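Local coordinates for protein predicted acetamidase/formamidase (Thermoanaerobacter tengcongensis, PDB 3TKK) that probably hydrolyses carbon-nitrogen bonds in linear amides other than peptides, and binds zinc and calcium ions, at residues L182-A187 with G198-G203; K131-V136 with A187-G192; I137-K142 with E176-A181; G29-V34 with K204-V209. All blocks are in the same frame, centred on the assembly; numbering follows the deposited sequence.

The four contacts lie in and between two packed beta-sheets, with the zinc and calcium site at contact 1. Contacts 1, 2 and 3 all draw on the neighbouring antiparallel strands 133-138 and 180-186: contact 3 joins them at one end, while contacts 1 and 2, centred about 8 Å apart and sharing Ala-187, lie at the other, about 20 and 21 Å from contact 3 between centres. Contact 4 belongs to the second sheet, its centre about 16 Å from that of contact 1, with Leu-182 packed against Val-34 and Leu-207. Along the chain contact 4 spans all the others, contact 3 falls within contact 2, and contacts 1 and 2 alternate. Contact 1 thus carries metal ligands, with contact 2 beside it.

Contact 1. Residues L182-A187 with G198-G203; sequences LGDLHA and GVEVAG. With ZN (zinc ion), chain F; CA (calcium ion), chain G.
Asp-184 and Glu-200 meet at a zinc ion, in a two-metal site built where the end of strand 180-186 passes the loop that leads into strand 203-212. Asp-184 bridges the metals: OD1 lies 2.1 Å from zinc and OD2 2.3 Å from calcium. Its carboxylate is nearly coplanar with that of Glu-200 (9° apart), the shared zinc drawing the two acceptors together. Asn-157 and Asp-159 also bind the calcium, and Cys-39, oxidised to 3-sulfinoalanine, also binds the zinc.

Leu-185 O accepts an almost straight hydrogen bond from Val-201 N, 3.1 Å away, while a water joins Leu-185 N to Val-201 O. Leu-185 CD1 rests 3.5 Å from Gly-203 CA; a beta carbon on Gly-203 would run into this methyl.

His-186 carries CG beside its backbone N (chi1 -62°) and reaches zinc through NE2 at 2.1 Å. Its ring stands almost square (89°) to the Glu-200 carboxylate, which grips zinc with both oxygens. Gly-198 CA sits over the ring centre in a CH-pi contact, 4.0 Å from the centroid; Asp-184 O lies off-centre on the opposite face. Gly-198 N also holds Glu-200 OE2 at 2.9 Å, a second-shell bond steadying the carboxylate.

At Ala-187 the backbone N donates to Val-199 O at 2.8 Å, and CB touches both Val-199 CG1 and Val-201 CG1.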
# COMPACT_ATOMS: atom_id res chain seq x y z
N LEU A 182 -5.09 -21.60 12.03
CA LEU A 182 -5.43 -20.12 12.02
C LEU A 182 -5.57 -19.51 13.42
O LEU A 182 -5.94 -20.16 14.40
CB LEU A 182 -6.53 -19.73 11.03
CG LEU A 182 -7.94 -20.36 11.45
CD1 LEU A 182 -9.07 -19.74 10.84
CD2 LEU A 182 -7.93 -21.72 10.88
N GLY A 183 -5.30 -18.25 13.54
CA GLY A 183 -5.63 -17.60 14.77
C GLY A 183 -5.38 -16.09 14.61
O GLY A 183 -5.35 -15.60 13.53
N ASP A 184 -5.03 -15.45 15.73
CA ASP A 184 -4.71 -14.01 15.78
C ASP A 184 -5.68 -13.17 15.10
O ASP A 184 -5.22 -12.37 14.23
CB ASP A 184 -3.30 -13.83 15.12
CG ASP A 184 -2.79 -12.41 15.10
OD1 ASP A 184 -2.96 -11.71 16.08
OD2 ASP A 184 -2.13 -11.91 14.12
N LEU A 185 -6.99 -13.30 15.43
CA LEU A 185 -7.97 -12.44 14.88
C LEU A 185 -7.81 -11.00 15.37
O LEU A 185 -7.30 -10.77 16.51
CB LEU A 185 -9.47 -12.90 15.13
CG LEU A 185 -9.90 -14.38 14.92
CD1 LEU A 185 -11.49 -14.70 15.27
CD2 LEU A 185 -9.62 -14.85 13.56
N HIS A 186 -8.29 -10.07 14.50
CA HIS A 186 -8.22 -8.61 14.85
C HIS A 186 -9.59 -8.10 14.57
O HIS A 186 -10.13 -8.53 13.57
CB HIS A 186 -7.24 -7.77 14.03
CG HIS A 186 -5.81 -8.19 14.17
ND1 HIS A 186 -4.90 -8.04 13.16
CD2 HIS A 186 -5.14 -8.72 15.20
CE1 HIS A 186 -3.75 -8.60 13.51
NE2 HIS A 186 -3.89 -9.01 14.77
N ALA A 187 -10.19 -7.37 15.50
CA ALA A 187 -11.46 -6.69 15.20
C ALA A 187 -11.30 -5.52 14.18
O ALA A 187 -12.28 -5.04 13.58
CB ALA A 187 -11.98 -6.10 16.51
N GLY A 198 -2.88 -5.18 16.30
CA GLY A 198 -4.26 -4.91 15.87
C GLY A 198 -5.11 -4.75 17.10
O GLY A 198 -4.59 -4.64 18.17
N VAL A 199 -6.42 -4.57 16.95
CA VAL A 199 -7.34 -4.83 18.04
C VAL A 199 -7.43 -6.41 18.21
O VAL A 199 -8.22 -7.14 17.54
CB VAL A 199 -8.72 -4.15 17.86
CG1 VAL A 199 -9.68 -4.47 19.14
CG2 VAL A 199 -8.62 -2.60 17.60
N GLU A 200 -6.60 -6.92 19.12
CA GLU A 200 -6.35 -8.34 19.29
C GLU A 200 -7.55 -8.96 20.01
O GLU A 200 -7.94 -8.57 21.11
CB GLU A 200 -5.12 -8.56 20.15
CG GLU A 200 -3.85 -7.93 19.58
CD GLU A 200 -3.44 -8.46 18.20
OE1 GLU A 200 -3.83 -9.63 17.83
OE2 GLU A 200 -2.59 -7.82 17.44
N VAL A 201 -8.20 -9.89 19.36
CA VAL A 201 -9.35 -10.49 20.02
C VAL A 201 -9.44 -12.01 19.82
O VAL A 201 -8.94 -12.51 18.85
CB VAL A 201 -10.65 -9.97 19.38
CG1 VAL A 201 -10.81 -8.42 19.57
CG2 VAL A 201 -10.60 -10.23 17.83
N ALA A 202 -10.31 -12.67 20.59
CA ALA A 202 -10.57 -14.11 20.34
C ALA A 202 -11.77 -14.06 19.48
O ALA A 202 -12.43 -13.04 19.49
CB ALA A 202 -10.95 -14.84 21.71
N GLY A 203 -12.16 -15.20 18.92
CA GLY A 203 -13.34 -15.27 18.15
C GLY A 203 -13.53 -16.62 17.49
O GLY A 203 -12.86 -17.61 17.87
ZN ZN F . -2.47 -9.64 16.20
CA CA G . -0.09 -10.82 13.93
O HOH W 1 -7.83 -14.77 17.87
O HOH W 2 -5.46 -11.74 18.38
O HOH W 3 -0.75 -8.90 15.39
O HOH W 4 0.73 -11.98 15.98
O HOH W 5 2.07 -9.94 14.72

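Contact 2. Residues K131-V136 with A187-G192; sequences KPMIGV and ALMGDG
Lys-131 N donates to Ala-187 O at 2.6 Å, the one direct hydrogen bond between 131-136 and 187-192; it follows the backbone bonding of Met-133 with His-186, one step beyond the strand pair. A water adds a second polar link: it donates to Lys-131 O at 2.6 Å and accepts a weak bond from Met-189 N.

The apolar contacts form two groups. Leu-188 crosses the extended chain of Lys-131 at a slant, its CD1 methyl resting on the aliphatic part, 3.7 Å from CB and 3.9 Å from CD of the lysine, while the ammonium end leads away. Further along, two methionines cross at an angle. Met-133 holds CG between its backbone N and carbonyl carbon (chi1 53°), which carries SD across to Met-189, 3.7 Å from CE; the same sulfur also lies 3.7 Å from Met-189 CB. Both thioether chains bend at their last torsion.

Met-133 also packs on the zinc ligand His-186, and Pro-132 and Ile-134 lie against strand 76-86. Beyond Met-189, which touches Ser-268 of the second subunit, Gly-190 and Asp-191 make backbone hydrogen bonds to that subunit, so the contact runs from the strand pair 133-138 and 180-186 to the dimer interface.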
# COMPACT_ATOMS: atom_id res chain seq x y z
N LYS A 131 -13.66 -4.21 11.53
CA LYS A 131 -13.36 -4.80 10.20
C LYS A 131 -12.57 -6.07 10.49
O LYS A 131 -11.36 -6.13 10.37
CB LYS A 131 -12.58 -3.82 9.30
CG LYS A 131 -13.47 -2.59 8.93
CD LYS A 131 -12.47 -1.67 8.10
CE LYS A 131 -13.27 -0.42 7.52
NZ LYS A 131 -12.21 0.62 7.35
N PRO A 132 -13.28 -7.14 10.85
CA PRO A 132 -12.51 -8.34 11.39
C PRO A 132 -11.70 -9.03 10.36
O PRO A 132 -12.10 -9.08 9.19
CB PRO A 132 -13.61 -9.31 11.77
CG PRO A 132 -14.71 -8.33 12.15
CD PRO A 132 -14.68 -7.23 11.11
N MET A 133 -10.55 -9.58 10.78
CA MET A 133 -9.70 -10.16 9.79
C MET A 133 -8.86 -11.22 10.55
O MET A 133 -8.90 -11.27 11.81
CB MET A 133 -8.66 -9.11 9.22
CG MET A 133 -7.83 -8.38 10.36
SD MET A 133 -6.32 -7.59 9.78
CE MET A 133 -5.39 -9.02 9.58
N ILE A 134 -8.18 -12.05 9.79
CA ILE A 134 -7.49 -13.14 10.41
C ILE A 134 -5.99 -12.80 10.20
O ILE A 134 -5.59 -12.66 9.01
CB ILE A 134 -7.81 -14.53 9.74
CG1 ILE A 134 -9.36 -14.89 9.90
CG2 ILE A 134 -6.69 -15.55 10.32
CD1 ILE A 134 -9.98 -15.84 8.86
N GLY A 135 -5.22 -12.65 11.26
CA GLY A 135 -3.81 -12.28 11.12
C GLY A 135 -2.87 -13.46 10.80
O GLY A 135 -1.89 -13.29 10.09
N VAL A 136 -3.12 -14.63 11.41
CA VAL A 136 -2.23 -15.80 11.30
C VAL A 136 -3.11 -16.88 10.58
O VAL A 136 -4.19 -17.29 11.06
CB VAL A 136 -1.86 -16.27 12.64
CG1 VAL A 136 -1.30 -17.73 12.64
CG2 VAL A 136 -0.70 -15.35 13.25
N ALA A 187 -10.19 -7.37 15.50
CA ALA A 187 -11.46 -6.69 15.20
C ALA A 187 -11.30 -5.52 14.18
O ALA A 187 -12.28 -5.04 13.58
CB ALA A 187 -11.98 -6.10 16.51
N LEU A 188 -10.09 -5.03 14.04
CA LEU A 188 -9.69 -3.87 13.24
C LEU A 188 -8.16 -3.80 13.18
O LEU A 188 -7.56 -3.93 14.18
CB LEU A 188 -10.08 -2.58 13.92
CG LEU A 188 -10.08 -1.33 13.00
CD1 LEU A 188 -10.75 -1.51 11.61
CD2 LEU A 188 -10.64 -0.09 13.84
N MET A 189 -7.62 -3.45 12.02
CA MET A 189 -6.15 -3.22 11.92
C MET A 189 -5.97 -2.43 10.61
O MET A 189 -6.68 -2.67 9.61
CB MET A 189 -5.39 -4.60 11.82
CG MET A 189 -3.79 -4.40 11.86
SD MET A 189 -3.01 -5.90 11.23
CE MET A 189 -3.27 -5.57 9.49
N GLY A 190 -5.03 -1.51 10.56
CA GLY A 190 -4.65 -0.89 9.34
C GLY A 190 -3.44 -1.47 8.69
O GLY A 190 -2.48 -2.00 9.34
N ASP A 191 -3.33 -1.22 7.40
CA ASP A 191 -2.25 -1.83 6.65
C ASP A 191 -0.96 -1.28 7.24
O ASP A 191 -0.83 -0.03 7.60
CB ASP A 191 -2.18 -1.39 5.13
CG ASP A 191 -3.08 -2.29 4.21
OD1 ASP A 191 -3.45 -3.44 4.60
OD2 ASP A 191 -3.44 -1.86 3.11
N GLY A 192 -0.01 -2.19 7.35
CA GLY A 192 1.31 -1.79 8.00
C GLY A 192 1.36 -2.14 9.54
O GLY A 192 2.44 -2.48 10.12
O HOH W 6 -9.15 -4.87 9.93

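Contact 3. Residues I137-K142 with E176-A181; sequences IGVAPK and EGALLA
Ile-137 and Leu-180 cross at an angle over an antiparallel strand pair, CG1 of the isoleucine 3.9 Å from CD1 of the leucine. Leu-180 has CG opposite its backbone N (chi1 171°), which swings CD1 alongside the neighbouring strand, 3.4 Å from Gly-138 O. Further on, Val-139 presents CG1 to Ala-178 CB at 4.1 Å. Ala-140 points its methyl toward 176-181, where it meets CB of Leu-179 at 4.0 Å and also the CD1 methyl of that leucine.

Beneath the side chains, Gly-138 and Ala-181 form a hydrogen-bonded pair: Gly-138 N donates to Ala-181 O at 3.0 Å, and Ala-181 N to Gly-138 O at 2.9 Å. Beyond them the register slips by one residue. Gly-177, Ala-178 and Leu-179 all have positive phi, and Ala-140 N bonds Ala-178 O at 3.1 Å. A water donates to both Ala-140 O and Ala-178 O.

Phe-171 of strand 168-172 covers Ile-137 and Val-139, while Leu-77 of strand 76-86 packs on Val-139, Ala-178 and Leu-180. The side chains that touch are all aliphatic, so the polar holding between the segments falls to backbone amides, carbonyls and one water, and several of the aliphatic groups pack toward strands 76-86 and 168-172 of the facing sheet.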
# COMPACT_ATOMS: atom_id res chain seq x y z
N ILE A 137 -2.64 -17.37 9.44
CA ILE A 137 -3.36 -18.46 8.82
C ILE A 137 -2.39 -19.06 7.81
O ILE A 137 -1.65 -18.33 7.13
CB ILE A 137 -4.62 -18.09 8.09
CG1 ILE A 137 -5.16 -19.35 7.39
CG2 ILE A 137 -4.37 -16.89 7.06
CD1 ILE A 137 -6.85 -18.98 6.94
N GLY A 138 -2.27 -20.40 7.83
CA GLY A 138 -1.20 -21.03 7.04
C GLY A 138 -1.29 -22.54 7.04
O GLY A 138 -2.13 -23.15 7.74
N VAL A 139 -0.39 -23.16 6.30
CA VAL A 139 -0.22 -24.59 6.30
C VAL A 139 1.22 -24.89 6.71
O VAL A 139 2.00 -23.99 6.92
CB VAL A 139 -0.40 -25.11 4.86
CG1 VAL A 139 -1.79 -24.72 4.32
CG2 VAL A 139 0.80 -24.48 3.88
N ALA A 140 1.55 -26.18 6.86
CA ALA A 140 2.89 -26.53 7.29
C ALA A 140 3.87 -26.30 6.15
O ALA A 140 3.60 -26.58 5.00
CB ALA A 140 2.98 -28.02 7.74
N PRO A 141 5.04 -25.75 6.50
CA PRO A 141 6.12 -25.67 5.56
C PRO A 141 6.68 -27.02 5.18
O PRO A 141 6.50 -28.05 5.88
CB PRO A 141 7.23 -24.87 6.30
CG PRO A 141 6.71 -24.50 7.68
CD PRO A 141 5.41 -25.37 7.88
N LYS A 142 7.43 -27.03 4.08
CA LYS A 142 8.05 -28.26 3.58
C LYS A 142 8.95 -28.84 4.65
O LYS A 142 8.85 -29.98 5.00
CB LYS A 142 8.83 -27.94 2.31
CG LYS A 142 9.12 -29.16 1.40
CD LYS A 142 9.73 -28.55 0.09
CE LYS A 142 11.13 -29.11 -0.28
NZ LYS A 142 11.85 -27.98 -1.00
N GLU A 176 1.64 -33.49 2.88
CA GLU A 176 0.43 -34.29 2.83
C GLU A 176 -0.61 -33.81 3.84
O GLU A 176 -0.28 -33.67 5.01
CB GLU A 176 0.81 -35.77 3.09
CG GLU A 176 -0.28 -36.76 2.86
CD GLU A 176 -0.58 -37.03 1.37
OE1 GLU A 176 0.30 -36.85 0.54
OE2 GLU A 176 -1.72 -37.42 1.02
N GLY A 177 -1.83 -33.57 3.38
CA GLY A 177 -2.97 -33.16 4.20
C GLY A 177 -2.91 -31.62 4.50
O GLY A 177 -3.74 -31.11 5.15
N ALA A 178 -1.87 -30.94 3.98
CA ALA A 178 -1.60 -29.51 4.08
C ALA A 178 -1.37 -29.08 5.54
O ALA A 178 -0.55 -28.24 5.74
CB ALA A 178 -2.82 -28.64 3.43
N LEU A 179 -2.22 -29.46 6.50
CA LEU A 179 -2.10 -29.00 7.92
C LEU A 179 -2.37 -27.49 8.09
O LEU A 179 -1.47 -26.64 8.34
CB LEU A 179 -0.72 -29.37 8.50
CG LEU A 179 -0.44 -30.92 8.52
CD1 LEU A 179 0.94 -31.24 9.08
CD2 LEU A 179 -1.42 -31.90 9.32
N LEU A 180 -3.64 -27.18 8.03
CA LEU A 180 -4.04 -25.78 8.11
C LEU A 180 -4.20 -25.39 9.53
O LEU A 180 -4.77 -26.18 10.30
CB LEU A 180 -5.31 -25.63 7.37
CG LEU A 180 -6.09 -24.27 7.48
CD1 LEU A 180 -5.36 -23.12 6.61
CD2 LEU A 180 -7.42 -24.44 6.94
N ALA A 181 -3.73 -24.19 9.92
CA ALA A 181 -4.05 -23.66 11.29
C ALA A 181 -4.23 -22.12 11.16
O ALA A 181 -3.72 -21.50 10.18
CB ALA A 181 -3.04 -23.94 12.32
O HOH W 7 1.48 -27.87 3.83

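Contact 4. Residues G29-V34 with K204-V209; sequences GDELEV and KVLLEV
The carboxylates of Glu-31 and Glu-208 are set 71° apart on the partly exposed face of an antiparallel strand pair, their stems touching from Glu-31 CG to Glu-208 CB at 4.1 Å. Glu-208 OE2 comes 3.9 Å from Gly-29 CA, which lies well out of the carboxylate plane, on the side of one face. The like charges stay separated, Glu-31 OE2 4.6 Å from Glu-208 OE1, and Lys-82 forms a salt bridge with each of these oxygens, which probably offsets their repulsion. An alanine in place of Glu-208 removes one of the carboxylates bound by Lys-82, whose ammonium, left to Glu-31, would probably be less firmly fixed. The third carboxylate, Glu-33, faces Lys-204 in a salt bridge whose geometry is doubtful, since Glu-33 OE1 is crowded in the model; its CG rests 3.8 Å from Leu-206 CD1.

On the buried face the side chains are aliphatic. Leu-207 places CG between its backbone N and carbonyl carbon (chi1 55°), lying side by side with Leu-32, CD1 to CD1 4.0 Å. Its other methyl, CD2, meets Val-34 CG2 at 4.1 Å.

The strands run 170° apart. Leu-32 with Leu-207 and Val-34 with Val-205 exchange paired backbone bonds. Val-209 N still bonds Asp-30 O, but Val-209 O is taken by Gly-29 N (2.7 Å), one residue out of register.

Strand 31-36 lies between 4-7 and 203-212, and the latter borders 76-86 on its other side. The buried face packs on the second sheet, where Leu-182 of strand 180-186 touches Val-34, Val-205 and Leu-207, and Ile-66 of strand 62-69 touches Leu-32.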
# COMPACT_ATOMS: atom_id res chain seq x y z
N GLY A 29 -14.10 -29.70 0.57
CA GLY A 29 -15.49 -29.26 0.49
C GLY A 29 -16.12 -29.12 1.87
O GLY A 29 -17.27 -28.65 2.00
N ASP A 30 -15.43 -29.61 2.90
CA ASP A 30 -16.07 -29.66 4.27
C ASP A 30 -15.92 -28.24 4.86
O ASP A 30 -14.95 -27.50 4.48
CB ASP A 30 -15.30 -30.60 5.23
CG ASP A 30 -15.67 -32.05 5.05
OD1 ASP A 30 -16.66 -32.32 4.46
OD2 ASP A 30 -14.90 -32.92 5.51
N GLU A 31 -16.79 -27.92 5.82
CA GLU A 31 -16.74 -26.65 6.47
C GLU A 31 -16.23 -26.87 7.91
O GLU A 31 -16.51 -27.89 8.46
CB GLU A 31 -18.16 -26.11 6.56
CG GLU A 31 -18.59 -25.29 5.35
CD GLU A 31 -19.92 -24.55 5.55
OE1 GLU A 31 -20.82 -24.95 6.30
OE2 GLU A 31 -20.06 -23.52 4.94
N LEU A 32 -15.60 -25.87 8.51
CA LEU A 32 -15.32 -25.84 9.93
C LEU A 32 -15.64 -24.49 10.57
O LEU A 32 -15.24 -23.50 10.00
CB LEU A 32 -13.80 -26.04 10.16
CG LEU A 32 -13.33 -27.44 9.80
CD1 LEU A 32 -12.51 -27.48 8.45
CD2 LEU A 32 -12.45 -27.96 10.96
N GLU A 33 -16.16 -24.48 11.80
CA GLU A 33 -16.15 -23.29 12.66
C GLU A 33 -15.03 -23.46 13.61
O GLU A 33 -15.00 -24.46 14.42
CB GLU A 33 -17.44 -23.16 13.53
CG GLU A 33 -18.68 -23.28 12.74
CD GLU A 33 -19.98 -22.82 13.55
OE1 GLU A 33 -19.85 -21.95 14.48
OE2 GLU A 33 -21.13 -23.29 13.24
N VAL A 34 -14.08 -22.55 13.47
CA VAL A 34 -12.82 -22.67 14.12
C VAL A 34 -12.73 -21.60 15.23
O VAL A 34 -12.76 -20.41 14.94
CB VAL A 34 -11.72 -22.49 13.14
CG1 VAL A 34 -10.28 -22.66 13.81
CG2 VAL A 34 -11.75 -23.57 11.96
N LYS A 204 -14.25 -16.59 16.40
CA LYS A 204 -14.69 -17.84 15.74
C LYS A 204 -14.79 -17.57 14.21
O LYS A 204 -15.29 -16.48 13.80
CB LYS A 204 -16.04 -18.21 16.37
CG LYS A 204 -16.68 -19.44 15.82
CD LYS A 204 -17.86 -20.07 16.75
CE LYS A 204 -18.43 -21.45 16.04
NZ LYS A 204 -18.76 -22.88 16.77
N VAL A 205 -14.23 -18.46 13.38
CA VAL A 205 -14.14 -18.27 11.91
C VAL A 205 -14.91 -19.44 11.29
O VAL A 205 -14.56 -20.65 11.58
CB VAL A 205 -12.68 -18.35 11.40
CG1 VAL A 205 -12.61 -18.38 9.81
CG2 VAL A 205 -11.84 -17.20 11.99
N LEU A 206 -16.01 -19.15 10.54
CA LEU A 206 -16.59 -20.14 9.61
C LEU A 206 -15.85 -20.20 8.29
O LEU A 206 -15.87 -19.20 7.51
CB LEU A 206 -18.12 -19.92 9.40
CG LEU A 206 -18.84 -20.94 8.49
CD1 LEU A 206 -18.84 -22.36 9.05
CD2 LEU A 206 -20.44 -20.58 8.26
N LEU A 207 -15.16 -21.32 8.02
CA LEU A 207 -14.43 -21.44 6.75
C LEU A 207 -14.75 -22.76 6.03
O LEU A 207 -15.32 -23.74 6.59
CB LEU A 207 -12.96 -21.33 6.90
CG LEU A 207 -12.31 -22.29 7.90
CD1 LEU A 207 -12.21 -23.63 7.25
CD2 LEU A 207 -10.92 -21.73 8.41
N GLU A 208 -14.34 -22.81 4.78
CA GLU A 208 -14.53 -24.03 4.02
C GLU A 208 -13.20 -24.32 3.35
O GLU A 208 -12.47 -23.38 3.07
CB GLU A 208 -15.62 -23.85 2.97
CG GLU A 208 -15.56 -24.98 1.98
CD GLU A 208 -16.62 -24.92 0.88
OE1 GLU A 208 -17.67 -24.27 1.13
OE2 GLU A 208 -16.39 -25.51 -0.22
N VAL A 209 -12.84 -25.59 3.17
CA VAL A 209 -11.59 -25.92 2.55
C VAL A 209 -11.84 -26.64 1.23
O VAL A 209 -12.74 -27.44 1.15
CB VAL A 209 -10.68 -26.80 3.42
CG1 VAL A 209 -10.05 -26.03 4.60
CG2 VAL A 209 -11.48 -28.09 3.97
O HOH W 8 -15.62 -23.75 16.96